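Local coordinates for genome polyprotein (Chicken sicinivirus JSY, PDB 6QWT) that probably copies viral RNA from an RNA template, this chain being the 3D polymerase (3Dpol) portion of a picornavirus polyprotein, at residues A[31-39]-A[157-167]; A[329-337]-A[379-387]. One frame throughout, in Å; residues are numbered along the deposited sequence.

Interaction 1: A[31-39]-A[157-167]; sequences PVTKEPAVL and LKDELRGVDKV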
loop_
_atom_site.group_PDB
_atom_site.type_symbol
_atom_site.label_atom_id
_atom_site.label_comp_id
_atom_site.label_asym_id
_atom_site.label_seq_id
_atom_site.Cartn_x
_atom_site.Cartn_y
_atom_site.Cartn_z
ATOM N N PRO A 31 21.070 -18.816 -2.177
ATOM C CA PRO A 31 21.886 -17.756 -2.785
ATOM C C PRO A 31 21.298 -16.381 -2.493
ATOM O O PRO A 31 20.108 -16.137 -2.706
ATOM C CB PRO A 31 21.843 -18.089 -4.280
ATOM C CG PRO A 31 21.604 -19.568 -4.324
ATOM C CD PRO A 31 20.721 -19.874 -3.143
ATOM N N VAL A 32 22.143 -15.484 -1.993
ATOM C CA VAL A 32 21.695 -14.168 -1.550
ATOM C C VAL A 32 21.457 -13.293 -2.777
ATOM O O VAL A 32 22.405 -12.866 -3.440
ATOM C CB VAL A 32 22.706 -13.526 -0.594
ATOM C CG1 VAL A 32 22.286 -12.103 -0.243
ATOM C CG2 VAL A 32 22.845 -14.370 0.666
ATOM N N THR A 33 20.186 -13.030 -3.085
ATOM C CA THR A 33 19.805 -12.112 -4.149
ATOM C C THR A 33 19.229 -10.810 -3.618
ATOM O O THR A 33 18.868 -9.937 -4.414
ATOM C CB THR A 33 18.788 -12.770 -5.093
ATOM O OG1 THR A 33 17.520 -12.874 -4.434
ATOM C CG2 THR A 33 19.252 -14.158 -5.506
ATOM N N LYS A 34 19.128 -10.658 -2.298
ATOM C CA LYS A 34 18.576 -9.461 -1.683
ATOM C C LYS A 34 19.406 -9.096 -0.462
ATOM O O LYS A 34 19.964 -9.967 0.210
ATOM C CB LYS A 34 17.113 -9.654 -1.264
ATOM C CG LYS A 34 16.102 -9.533 -2.393
ATOM C CD LYS A 34 14.771 -10.148 -1.984
ATOM C CE LYS A 34 13.595 -9.420 -2.611
ATOM N NZ LYS A 34 12.300 -9.990 -2.145
ATOM N N GLU A 35 19.471 -7.801 -0.181
ATOM C CA GLU A 35 20.201 -7.258 0.953
ATOM C C GLU A 35 19.442 -6.050 1.477
ATOM O O GLU A 35 18.597 -5.488 0.771
ATOM C CB GLU A 35 21.632 -6.860 0.562
ATOM C CG GLU A 35 22.566 -8.036 0.326
ATOM C CD GLU A 35 23.950 -7.599 -0.115
ATOM O OE1 GLU A 35 24.279 -6.406 0.052
ATOM O OE2 GLU A 35 24.707 -8.446 -0.633
ATOM N N PRO A 36 19.703 -5.637 2.721
ATOM C CA PRO A 36 19.049 -4.431 3.245
ATOM C C PRO A 36 19.356 -3.210 2.390
ATOM O O PRO A 36 20.476 -3.034 1.907
ATOM C CB PRO A 36 19.637 -4.293 4.653
ATOM C CG PRO A 36 20.023 -5.687 5.031
ATOM C CD PRO A 36 20.496 -6.325 3.756
ATOM N N ALA A 37 18.340 -2.368 2.205
ATOM C CA ALA A 37 18.480 -1.182 1.373
ATOM C C ALA A 37 19.556 -0.252 1.922
ATOM O O ALA A 37 19.839 -0.228 3.123
ATOM C CB ALA A 37 17.153 -0.427 1.283
ATOM N N VAL A 38 20.154 0.522 1.020
ATOM C CA VAL A 38 21.145 1.519 1.403
ATOM C C VAL A 38 20.460 2.607 2.222
ATOM O O VAL A 38 19.519 3.261 1.757
ATOM C CB VAL A 38 21.837 2.105 0.166
ATOM C CG1 VAL A 38 22.741 3.268 0.557
ATOM C CG2 VAL A 38 22.624 1.030 -0.558
ATOM N N LEU A 39 20.922 2.809 3.453
ATOM C CA LEU A 39 20.410 3.895 4.276
ATOM C C LEU A 39 21.414 5.016 4.495
ATOM O O LEU A 39 20.998 6.152 4.740
ATOM C CB LEU A 39 19.942 3.361 5.640
ATOM C CG LEU A 39 18.889 2.244 5.605
ATOM C CD1 LEU A 39 18.538 1.785 7.009
ATOM C CD2 LEU A 39 17.631 2.680 4.855
ATOM N N LEU A 157 14.005 6.984 4.978
ATOM C CA LEU A 157 14.389 5.936 4.043
ATOM C C LEU A 157 13.871 4.599 4.560
ATOM O O LEU A 157 14.054 4.259 5.736
ATOM C CB LEU A 157 15.907 5.905 3.879
ATOM C CG LEU A 157 16.535 7.223 3.426
ATOM C CD1 LEU A 157 18.055 7.140 3.440
ATOM C CD2 LEU A 157 16.025 7.602 2.045
ATOM N N LYS A 158 13.204 3.851 3.690
ATOM C CA LYS A 158 12.540 2.625 4.117
ATOM C C LYS A 158 13.570 1.521 4.308
ATOM O O LYS A 158 14.216 1.085 3.349
ATOM C CB LYS A 158 11.471 2.203 3.114
ATOM C CG LYS A 158 10.616 1.048 3.626
ATOM C CD LYS A 158 9.516 0.628 2.657
ATOM C CE LYS A 158 8.254 0.266 3.437
ATOM N NZ LYS A 158 7.060 0.903 2.821
ATOM N N ASP A 159 13.706 1.059 5.546
ATOM C CA ASP A 159 14.618 -0.021 5.908
ATOM C C ASP A 159 13.966 -1.350 5.541
ATOM O O ASP A 159 13.034 -1.798 6.216
ATOM C CB ASP A 159 14.922 0.067 7.398
ATOM C CG ASP A 159 16.002 -0.907 7.850
ATOM O OD1 ASP A 159 16.241 -0.958 9.077
ATOM O OD2 ASP A 159 16.606 -1.617 7.009
ATOM N N GLU A 160 14.444 -1.976 4.465
ATOM C CA GLU A 160 13.815 -3.183 3.943
ATOM C C GLU A 160 14.797 -3.911 3.035
ATOM O O GLU A 160 15.775 -3.332 2.560
ATOM C CB GLU A 160 12.531 -2.861 3.168
ATOM C CG GLU A 160 12.797 -2.388 1.739
ATOM C CD GLU A 160 11.583 -1.764 1.079
ATOM O OE1 GLU A 160 11.755 -0.770 0.339
ATOM O OE2 GLU A 160 10.461 -2.269 1.294
ATOM N N LEU A 161 14.518 -5.194 2.796
ATOM C CA LEU A 161 15.307 -5.967 1.844
ATOM C C LEU A 161 15.044 -5.483 0.423
ATOM O O LEU A 161 13.903 -5.202 0.045
ATOM C CB LEU A 161 14.974 -7.457 1.951
ATOM C CG LEU A 161 15.475 -8.235 3.171
ATOM C CD1 LEU A 161 15.120 -9.708 3.035
ATOM C CD2 LEU A 161 16.977 -8.057 3.371
ATOM N N ARG A 162 16.111 -5.385 -0.368
ATOM C CA ARG A 162 16.015 -4.969 -1.759
ATOM C C ARG A 162 16.904 -5.861 -2.612
ATOM O O ARG A 162 17.883 -6.432 -2.123
ATOM C CB ARG A 162 16.424 -3.499 -1.941
ATOM C CG ARG A 162 15.604 -2.523 -1.116
ATOM C CD ARG A 162 14.264 -2.252 -1.760
ATOM N NE ARG A 162 14.355 -1.166 -2.731
ATOM C CZ ARG A 162 13.458 -0.936 -3.682
ATOM N NH1 ARG A 162 12.391 -1.719 -3.796
ATOM N NH2 ARG A 162 13.628 0.079 -4.521
ATOM N N GLY A 163 16.552 -5.977 -3.891
ATOM C CA GLY A 163 17.417 -6.678 -4.821
ATOM C C GLY A 163 18.813 -6.084 -4.842
ATOM O O GLY A 163 19.004 -4.882 -4.649
ATOM N N VAL A 164 19.804 -6.950 -5.075
ATOM C CA VAL A 164 21.199 -6.516 -5.012
ATOM C C VAL A 164 21.490 -5.452 -6.061
ATOM O O VAL A 164 22.402 -4.634 -5.888
ATOM C CB VAL A 164 22.146 -7.722 -5.165
ATOM C CG1 VAL A 164 22.245 -8.483 -3.851
ATOM C CG2 VAL A 164 21.679 -8.631 -6.297
ATOM N N ASP A 165 20.734 -5.444 -7.160
ATOM C CA ASP A 165 20.892 -4.389 -8.154
ATOM C C ASP A 165 20.440 -3.042 -7.599
ATOM O O ASP A 165 21.114 -2.025 -7.797
ATOM C CB ASP A 165 20.120 -4.742 -9.429
ATOM C CG ASP A 165 18.638 -5.001 -9.174
ATOM O OD1 ASP A 165 18.306 -5.708 -8.198
ATOM O OD2 ASP A 165 17.802 -4.498 -9.956
ATOM N N LYS A 166 19.308 -3.024 -6.887
ATOM C CA LYS A 166 18.815 -1.782 -6.304
ATOM C C LYS A 166 19.703 -1.302 -5.162
ATOM O O LYS A 166 19.784 -0.093 -4.909
ATOM C CB LYS A 166 17.373 -1.965 -5.827
ATOM C CG LYS A 166 16.448 -2.520 -6.895
ATOM C CD LYS A 166 15.115 -1.786 -6.917
ATOM C CE LYS A 166 14.051 -2.596 -7.642
ATOM N NZ LYS A 166 12.825 -2.786 -6.811
ATOM N N VAL A 167 20.373 -2.222 -4.467
ATOM C CA VAL A 167 21.347 -1.825 -3.456
ATOM C C VAL A 167 22.518 -1.098 -4.106
ATOM O O VAL A 167 22.910 -0.007 -3.677
ATOM C CB VAL A 167 21.815 -3.055 -2.656
ATOM C CG1 VAL A 167 23.023 -2.710 -1.797
ATOM C CG2 VAL A 167 20.683 -3.591 -1.795
HETATM O O HOH W 1 17.488 -1.335 4.704
#
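Glu35 and Arg162 form the hydrogen-bonded pair of a short two-stranded antiparallel ribbon, strands 34-36 and 161-163. Glu35 N reaches Arg162 O at 2.9 Å and Arg162 N returns to Glu35 O at 2.7 Å, both at a nearly straight 163°. The ladder extends to Ala37 N on Glu160 O (2.8 Å) and to Val164 N on Thr33 O. In the latter the donor stands 39° above the carbonyl plane, and Val164 is the first residue of the helix whose N-cap position is Gly163, so Thr33 O takes an amide of its first turn.

Arg162 can be followed outward. Its CB comes within 4.0 Å of Glu35 O, and its CG packs against Ala37 CB at 3.5 Å. The chain then folds at chi2 (-79°) and again at chi3, turning away from 31-39. The guanidinium lays one face on Lys166 CD, and NE and NH2 both have partners elsewhere, NH2 bonding Lys171 O.

Beyond the ribbon, Leu39 slips past Leu157 in the opposite direction, CD2 to CB at 3.8 Å, while its CD1 crosses the Asp159 carboxylate, which bonds Ser19 and Lys20. Val38 CG2 presses close on Val167 O at 3.3 Å.

The 157-167 sequence, KDELR included, matches the start of polymerase motif F in the fingers. The chemistry implies a ladder made of main-chain bonds, so the pairing should depend little on the side chains, with apolar contacts closing the end at Leu39 and two carboxylates engaged outside, Glu35 with Arg45 and Glu160 with Arg173.

Interaction 2: A[329-337]-A[379-387]; sequences ILCYGDDVL and VTFLKRHFV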
loop_
_atom_site.group_PDB
_atom_site.type_symbol
_atom_site.label_atom_id
_atom_site.label_comp_id
_atom_site.label_asym_id
_atom_site.label_seq_id
_atom_site.Cartn_x
_atom_site.Cartn_y
_atom_site.Cartn_z
ATOM N N ILE A 329 -11.487 -3.833 -12.734
ATOM C CA ILE A 329 -10.188 -3.399 -12.235
ATOM C C ILE A 329 -10.072 -3.812 -10.774
ATOM O O ILE A 329 -11.059 -3.779 -10.030
ATOM C CB ILE A 329 -10.001 -1.874 -12.405
ATOM C CG1 ILE A 329 -9.935 -1.506 -13.891
ATOM C CG2 ILE A 329 -8.742 -1.395 -11.693
ATOM C CD1 ILE A 329 -9.916 -0.006 -14.164
ATOM N N LEU A 330 -8.875 -4.238 -10.371
ATOM C CA LEU A 330 -8.585 -4.540 -8.973
ATOM C C LEU A 330 -7.218 -3.966 -8.636
ATOM O O LEU A 330 -6.217 -4.335 -9.258
ATOM C CB LEU A 330 -8.622 -6.045 -8.699
ATOM C CG LEU A 330 -8.546 -6.462 -7.226
ATOM C CD1 LEU A 330 -9.796 -6.035 -6.467
ATOM C CD2 LEU A 330 -8.347 -7.961 -7.126
ATOM N N CYS A 331 -7.180 -3.072 -7.653
ATOM C CA CYS A 331 -6.000 -2.285 -7.340
ATOM C C CYS A 331 -5.650 -2.418 -5.865
ATOM O O CYS A 331 -6.532 -2.491 -5.003
ATOM C CB CYS A 331 -6.222 -0.802 -7.686
ATOM S SG CYS A 331 -6.263 -0.424 -9.450
ATOM N N TYR A 332 -4.347 -2.445 -5.588
ATOM C CA TYR A 332 -3.816 -2.252 -4.237
ATOM C C TYR A 332 -2.578 -1.372 -4.387
ATOM O O TYR A 332 -1.516 -1.856 -4.787
ATOM C CB TYR A 332 -3.481 -3.571 -3.546
ATOM C CG TYR A 332 -3.420 -3.474 -2.025
ATOM C CD1 TYR A 332 -4.089 -4.392 -1.219
ATOM C CD2 TYR A 332 -2.697 -2.464 -1.397
ATOM C CE1 TYR A 332 -4.038 -4.303 0.166
ATOM C CE2 TYR A 332 -2.643 -2.366 -0.017
ATOM C CZ TYR A 332 -3.315 -3.288 0.758
ATOM O OH TYR A 332 -3.259 -3.191 2.129
ATOM N N GLY A 333 -2.715 -0.091 -4.060
ATOM C CA GLY A 333 -1.615 0.837 -4.274
ATOM C C GLY A 333 -1.351 1.013 -5.757
ATOM O O GLY A 333 -2.248 1.346 -6.538
ATOM N N ASP A 334 -0.113 0.791 -6.168
ATOM C CA ASP A 334 0.215 0.834 -7.584
ATOM C C ASP A 334 0.059 -0.527 -8.253
ATOM O O ASP A 334 0.261 -0.629 -9.464
ATOM C CB ASP A 334 1.640 1.354 -7.775
ATOM C CG ASP A 334 2.619 0.696 -6.837
ATOM O OD1 ASP A 334 2.191 -0.180 -6.058
ATOM O OD2 ASP A 334 3.813 1.060 -6.869
ATOM N N ASP A 335 -0.296 -1.567 -7.496
ATOM C CA ASP A 335 -0.494 -2.894 -8.061
ATOM C C ASP A 335 -1.894 -3.004 -8.656
ATOM O O ASP A 335 -2.867 -2.540 -8.058
ATOM C CB ASP A 335 -0.283 -3.969 -6.997
ATOM C CG ASP A 335 1.146 -4.028 -6.515
ATOM O OD1 ASP A 335 2.006 -4.542 -7.260
ATOM O OD2 ASP A 335 1.406 -3.552 -5.394
ATOM N N VAL A 336 -1.991 -3.623 -9.833
ATOM C CA VAL A 336 -3.195 -3.570 -10.653
ATOM C C VAL A 336 -3.395 -4.900 -11.346
ATOM O O VAL A 336 -2.475 -5.449 -11.965
ATOM C CB VAL A 336 -3.147 -2.460 -11.722
ATOM C CG1 VAL A 336 -4.307 -2.681 -12.710
ATOM C CG2 VAL A 336 -3.202 -1.113 -11.071
ATOM N N LEU A 337 -4.628 -5.380 -11.274
ATOM C CA LEU A 337 -5.148 -6.317 -12.251
ATOM C C LEU A 337 -6.294 -5.662 -13.009
ATOM O O LEU A 337 -7.108 -4.949 -12.418
ATOM C CB LEU A 337 -5.640 -7.625 -11.601
ATOM C CG LEU A 337 -4.656 -8.469 -10.790
ATOM C CD1 LEU A 337 -5.367 -9.720 -10.272
ATOM C CD2 LEU A 337 -3.463 -8.842 -11.643
ATOM N N VAL A 379 -0.910 -14.343 -14.306
ATOM C CA VAL A 379 -0.871 -13.037 -13.666
ATOM C C VAL A 379 -0.393 -13.170 -12.224
ATOM O O VAL A 379 -0.656 -14.169 -11.544
ATOM C CB VAL A 379 -2.273 -12.397 -13.760
ATOM C CG1 VAL A 379 -2.906 -12.230 -12.387
ATOM C CG2 VAL A 379 -2.225 -11.090 -14.532
ATOM N N THR A 380 0.340 -12.159 -11.758
ATOM C CA THR A 380 0.726 -12.037 -10.357
ATOM C C THR A 380 0.124 -10.765 -9.778
ATOM O O THR A 380 0.085 -9.725 -10.443
ATOM C CB THR A 380 2.251 -12.012 -10.174
ATOM O OG1 THR A 380 2.782 -10.795 -10.712
ATOM C CG2 THR A 380 2.899 -13.202 -10.867
ATOM N N PHE A 381 -0.349 -10.859 -8.537
ATOM C CA PHE A 381 -0.955 -9.737 -7.830
ATOM C C PHE A 381 -0.448 -9.774 -6.399
ATOM O O PHE A 381 -0.636 -10.778 -5.706
ATOM C CB PHE A 381 -2.486 -9.817 -7.870
ATOM C CG PHE A 381 -3.177 -8.601 -7.316
ATOM C CD1 PHE A 381 -2.835 -7.332 -7.757
ATOM C CD2 PHE A 381 -4.171 -8.728 -6.357
ATOM C CE1 PHE A 381 -3.470 -6.210 -7.250
ATOM C CE2 PHE A 381 -4.809 -7.613 -5.848
ATOM C CZ PHE A 381 -4.458 -6.350 -6.295
ATOM N N LEU A 382 0.194 -8.690 -5.963
ATOM C CA LEU A 382 0.871 -8.648 -4.666
ATOM C C LEU A 382 1.871 -9.797 -4.548
ATOM O O LEU A 382 1.925 -10.514 -3.544
ATOM C CB LEU A 382 -0.138 -8.670 -3.515
ATOM C CG LEU A 382 -1.199 -7.566 -3.507
ATOM C CD1 LEU A 382 -2.270 -7.853 -2.461
ATOM C CD2 LEU A 382 -0.558 -6.205 -3.269
ATOM N N LYS A 383 2.655 -9.980 -5.612
ATOM C CA LYS A 383 3.703 -10.997 -5.702
ATOM C C LYS A 383 3.159 -12.425 -5.641
ATOM O O LYS A 383 3.917 -13.364 -5.372
ATOM C CB LYS A 383 4.766 -10.796 -4.614
ATOM C CG LYS A 383 5.555 -9.493 -4.735
ATOM C CD LYS A 383 6.634 -9.400 -3.659
ATOM C CE LYS A 383 8.008 -9.128 -4.262
ATOM N NZ LYS A 383 9.115 -9.683 -3.421
ATOM N N ARG A 384 1.867 -12.630 -5.907
ATOM C CA ARG A 384 1.252 -13.944 -5.765
ATOM C C ARG A 384 0.555 -14.366 -7.050
ATOM O O ARG A 384 -0.146 -13.568 -7.680
ATOM C CB ARG A 384 0.232 -13.962 -4.618
ATOM C CG ARG A 384 0.810 -13.648 -3.244
ATOM C CD ARG A 384 -0.262 -13.036 -2.351
ATOM N NE ARG A 384 0.052 -13.141 -0.928
ATOM C CZ ARG A 384 0.673 -12.196 -0.227
ATOM N NH1 ARG A 384 1.060 -11.074 -0.820
ATOM N NH2 ARG A 384 0.908 -12.372 1.066
ATOM N N HIS A 385 0.739 -15.631 -7.426
ATOM C CA HIS A 385 -0.044 -16.240 -8.490
ATOM C C HIS A 385 -1.405 -16.688 -7.953
ATOM O O HIS A 385 -1.675 -16.649 -6.750
ATOM C CB HIS A 385 0.694 -17.437 -9.092
ATOM C CG HIS A 385 1.731 -17.066 -10.106
ATOM N ND1 HIS A 385 3.065 -16.919 -9.788
ATOM C CD2 HIS A 385 1.634 -16.826 -11.436
ATOM C CE1 HIS A 385 3.743 -16.598 -10.875
ATOM N NE2 HIS A 385 2.898 -16.533 -11.888
ATOM N N PHE A 386 -2.271 -17.111 -8.873
ATOM C CA PHE A 386 -3.557 -17.725 -8.551
ATOM C C PHE A 386 -3.489 -19.178 -9.010
ATOM O O PHE A 386 -3.414 -19.449 -10.214
ATOM C CB PHE A 386 -4.717 -16.995 -9.233
ATOM C CG PHE A 386 -4.870 -15.551 -8.822
ATOM C CD1 PHE A 386 -4.027 -14.573 -9.331
ATOM C CD2 PHE A 386 -5.871 -15.168 -7.944
ATOM C CE1 PHE A 386 -4.170 -13.246 -8.960
ATOM C CE2 PHE A 386 -6.020 -13.843 -7.567
ATOM C CZ PHE A 386 -5.166 -12.879 -8.079
ATOM N N VAL A 387 -3.509 -20.115 -8.060
ATOM C CA VAL A 387 -3.397 -21.534 -8.361
ATOM C C VAL A 387 -4.550 -22.292 -7.712
ATOM O O VAL A 387 -4.645 -22.335 -6.482
ATOM C CB VAL A 387 -2.052 -22.121 -7.901
ATOM C CG1 VAL A 387 -2.010 -23.615 -8.179
ATOM C CG2 VAL A 387 -0.896 -21.411 -8.596
HETATM O O HOH W 2 1.070 -6.658 -7.984
HETATM O O HOH W 3 -0.483 -6.860 -10.432
#
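Two tight turns meet here: a type II' turn from Tyr332 to Asp335, closing the hairpin of strands 327-332 and 335-340, and a type I' turn from Phe381 to Arg384, leading into strand 384-388. The YGDD sequence of the first is polymerase motif C, and FLKR of the second matches motif E.

Phe381, whose chi1 of -172° swings CG opposite the amide nitrogen, sets its ring edge-on against the hairpin main chain, with CE1 at 3.8 Å from Asp335 O and CZ at 4.0 Å from Tyr332 N. Leu330 CD2 touches CE2 at 3.8 Å, and Leu337 CG comes obliquely onto CD1 at 3.7 Å. Leu337 also sends CD2 to Val379 CG1 (3.5 Å) and CD1 to the Phe386 ring. Leu382 CD2 touches both Tyr332 CB and Asp335 OD2.

One water links the backbones, donating to Val336 O and Thr380 O, both at 2.9 Å. A second accepts from Leu382 N and donates to Asp335 OD1 of motif C.

Around this core, Leu337 and Val379 rest on Ala231 of strand 230-235, Leu330 on Phe219 of helix 212-222, and Phe386 stacks on Trp216 of that helix, while strand 396-400 pairs with 384-388.

How the interactions relate
Both contacts belong to one polymerase fold, with centres about 22 Å apart, but they hold different elements. Interaction 1 is partly buried, its centre about 19 Å from the centre of the chain, and joins an N-terminal strand to a motif F-like segment by direct backbone bonds. Interaction 2 is buried, its centre about 12 Å from the centre of the chain, and couples the motif C hairpin to the motif E-like turn through a phenylalanine and leucines, with water bridging the main chains. The two meet at their lysines: Lys34 NZ lies 3.4 Å from Lys383 NZ, a close pair of like charges.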